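Local coordinates for protein bacteriocin (Brevibacillus sp. SKDU10, PDB 6LWZ) that acts as a defensin-like bacteriocin, an antimicrobial peptide that probably kills competing bacteria, at residues Tyr28-Val33 against Cys43-Gly48. Residues are numbered along the deposited sequence; the frame is centred on the assembly and turned at random.
Sequences YKQVYV and CRTEWG
K29 and E46 form a hydrogen-bonded antiparallel pair where segment 28-33 runs beside 43-48. The axes of the two segments come within 4.6 Å, with their directions 159° apart. They belong to the beta hairpin of strands 26-35 and 40-48, in the three-stranded antiparallel sheet of this defensin-like peptide. Strand 26-35 is central, and strand 10-20 pairs with its other edge. K29 and E46 exchange two backbone bonds, the straighter one from E46 N to K29 O (2.9 Å). V31 N donates to R44 O at 2.7 Å. The pairing is irregular at V31: C43 and R44 both face it, a classic beta bulge. V31 O therefore takes two donors, C43 N at 2.7 Å and R44 N at 3.1 Å.

Y28, Q30, T45 and W47 share one face of the sheet. CZ3 of W47 meets CB of Y28 at 3.6 Å. T45 CG2 lies over one face of the W47 indole, offset toward its rim. H21 packs edge-to-face with the rings of Y28 and W47. On the opposite face, V31 CB packs against the CG methylene of R44. E46 also lies here, and its OE1 accepts from R44 NH2 in the guanidinium plane, a salt bridge along one strand. At the far end, V33 CG1 touches C43 SG at 3.8 Å, and that sulfur is bonded to C2 in the disulfide that ties the N-terminal loop to the hairpin.

The Q30 chain bends at chi2 (-72°), which brings its amide across to T45. T45 OG1, also hydrogen-bonded to Y42 OH, donates to Q30 OE1 at 2.6 Å, tilted 16° from the carbonyl plane.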
loop_
_atom_site.group_PDB
_atom_site.type_symbol
_atom_site.label_atom_id
_atom_site.label_comp_id
_atom_site.label_asym_id
_atom_site.label_seq_id
_atom_site.Cartn_x
_atom_site.Cartn_y
_atom_site.Cartn_z
ATOM N N TYR A 28 -3.598 6.429 6.995
ATOM C CA TYR A 28 -3.490 5.543 5.840
ATOM C C TYR A 28 -2.187 4.744 5.822
ATOM O O TYR A 28 -1.189 5.117 6.450
ATOM C CB TYR A 28 -3.666 6.327 4.521
ATOM C CG TYR A 28 -2.467 7.162 4.135
ATOM C CD1 TYR A 28 -2.152 8.314 4.840
ATOM C CD2 TYR A 28 -1.642 6.796 3.075
ATOM C CE1 TYR A 28 -1.059 9.087 4.504
ATOM C CE2 TYR A 28 -0.542 7.568 2.725
ATOM C CZ TYR A 28 -0.260 8.711 3.446
ATOM O OH TYR A 28 0.832 9.480 3.135
ATOM N N LYS A 29 -2.231 3.626 5.103
ATOM C CA LYS A 29 -1.070 2.771 4.887
ATOM C C LYS A 29 -0.895 2.578 3.397
ATOM O O LYS A 29 -1.869 2.321 2.692
ATOM C CB LYS A 29 -1.267 1.405 5.545
ATOM C CG LYS A 29 -1.556 1.474 7.033
ATOM C CD LYS A 29 -1.835 0.097 7.613
ATOM C CE LYS A 29 -2.416 0.208 9.009
ATOM N NZ LYS A 29 -2.560 -1.122 9.646
ATOM N N GLN A 30 0.335 2.722 2.920
ATOM C CA GLN A 30 0.659 2.382 1.545
ATOM C C GLN A 30 1.002 0.903 1.498
ATOM O O GLN A 30 1.835 0.443 2.272
ATOM C CB GLN A 30 1.838 3.209 1.032
ATOM C CG GLN A 30 1.555 4.697 0.890
ATOM C CD GLN A 30 0.638 5.024 -0.272
ATOM O OE1 GLN A 30 -0.499 4.549 -0.340
ATOM N NE2 GLN A 30 1.123 5.857 -1.187
ATOM N N VAL A 31 0.349 0.174 0.595
ATOM C CA VAL A 31 0.526 -1.264 0.461
ATOM C C VAL A 31 1.287 -1.563 -0.824
ATOM O O VAL A 31 0.909 -1.106 -1.905
ATOM C CB VAL A 31 -0.832 -2.004 0.440
ATOM C CG1 VAL A 31 -0.643 -3.516 0.339
ATOM C CG2 VAL A 31 -1.640 -1.667 1.677
ATOM N N TYR A 32 2.354 -2.340 -0.691
ATOM C CA TYR A 32 3.157 -2.787 -1.822
ATOM C C TYR A 32 3.125 -4.304 -1.892
ATOM O O TYR A 32 2.901 -4.978 -0.881
ATOM C CB TYR A 32 4.605 -2.316 -1.662
ATOM C CG TYR A 32 4.835 -0.868 -2.032
ATOM C CD1 TYR A 32 4.352 0.158 -1.229
ATOM C CD2 TYR A 32 5.546 -0.526 -3.183
ATOM C CE1 TYR A 32 4.560 1.489 -1.562
ATOM C CE2 TYR A 32 5.762 0.802 -3.529
ATOM C CZ TYR A 32 5.265 1.809 -2.717
ATOM O OH TYR A 32 5.469 3.131 -3.049
ATOM N N VAL A 33 3.342 -4.828 -3.094
ATOM C CA VAL A 33 3.531 -6.264 -3.306
ATOM C C VAL A 33 4.999 -6.508 -3.610
ATOM O O VAL A 33 5.600 -5.795 -4.419
ATOM C CB VAL A 33 2.671 -6.844 -4.468
ATOM C CG1 VAL A 33 1.220 -6.435 -4.325
ATOM C CG2 VAL A 33 3.189 -6.412 -5.831
ATOM N N CYS A 43 0.801 -1.225 -4.561
ATOM C CA CYS A 43 -0.464 -1.950 -4.762
ATOM C C CYS A 43 -1.645 -1.013 -4.546
ATOM O O CYS A 43 -2.355 -0.783 -5.495
ATOM C CB CYS A 43 -0.595 -3.121 -3.795
ATOM S SG CYS A 43 -1.909 -4.294 -4.200
ATOM N N ARG A 44 -1.800 -0.496 -3.339
ATOM C CA ARG A 44 -2.983 0.274 -2.984
ATOM C C ARG A 44 -2.814 0.996 -1.654
ATOM O O ARG A 44 -1.852 0.770 -0.929
ATOM C CB ARG A 44 -4.217 -0.650 -2.941
ATOM C CG ARG A 44 -4.025 -1.916 -2.114
ATOM C CD ARG A 44 -5.309 -2.704 -1.927
ATOM N NE ARG A 44 -6.012 -2.317 -0.701
ATOM C CZ ARG A 44 -7.204 -1.722 -0.640
ATOM N NH1 ARG A 44 -7.896 -1.419 -1.742
ATOM N NH2 ARG A 44 -7.719 -1.432 0.552
ATOM N N THR A 45 -3.756 1.883 -1.360
ATOM C CA THR A 45 -3.803 2.608 -0.098
ATOM C C THR A 45 -4.898 1.999 0.765
ATOM O O THR A 45 -6.000 1.746 0.274
ATOM C CB THR A 45 -4.127 4.101 -0.331
ATOM O OG1 THR A 45 -3.018 4.742 -0.979
ATOM C CG2 THR A 45 -4.438 4.822 0.994
ATOM N N GLU A 46 -4.593 1.789 2.044
ATOM C CA GLU A 46 -5.540 1.253 3.025
ATOM C C GLU A 46 -5.915 2.362 4.005
ATOM O O GLU A 46 -5.034 2.965 4.610
ATOM C CB GLU A 46 -4.891 0.084 3.775
ATOM C CG GLU A 46 -5.689 -0.476 4.943
ATOM C CD GLU A 46 -6.989 -1.141 4.528
ATOM O OE1 GLU A 46 -7.161 -1.464 3.328
ATOM O OE2 GLU A 46 -7.845 -1.357 5.414
ATOM N N TRP A 47 -7.206 2.629 4.173
ATOM C CA TRP A 47 -7.651 3.761 4.989
ATOM C C TRP A 47 -7.900 3.375 6.437
ATOM O O TRP A 47 -8.412 2.299 6.726
ATOM C CB TRP A 47 -8.921 4.383 4.418
ATOM C CG TRP A 47 -8.743 4.989 3.068
ATOM C CD1 TRP A 47 -9.348 4.598 1.913
ATOM C CD2 TRP A 47 -7.901 6.097 2.727
ATOM N NE1 TRP A 47 -8.933 5.389 0.872
ATOM C CE2 TRP A 47 -8.047 6.320 1.344
ATOM C CE3 TRP A 47 -7.038 6.923 3.459
ATOM C CZ2 TRP A 47 -7.360 7.334 0.670
ATOM C CZ3 TRP A 47 -6.351 7.932 2.789
ATOM C CH2 TRP A 47 -6.516 8.125 1.407
ATOM N N GLY A 48 -7.541 4.280 7.339
ATOM C CA GLY A 48 -7.767 4.112 8.767
ATOM C C GLY A 48 -8.805 5.092 9.281
ATOM O O GLY A 48 -9.685 5.543 8.537
#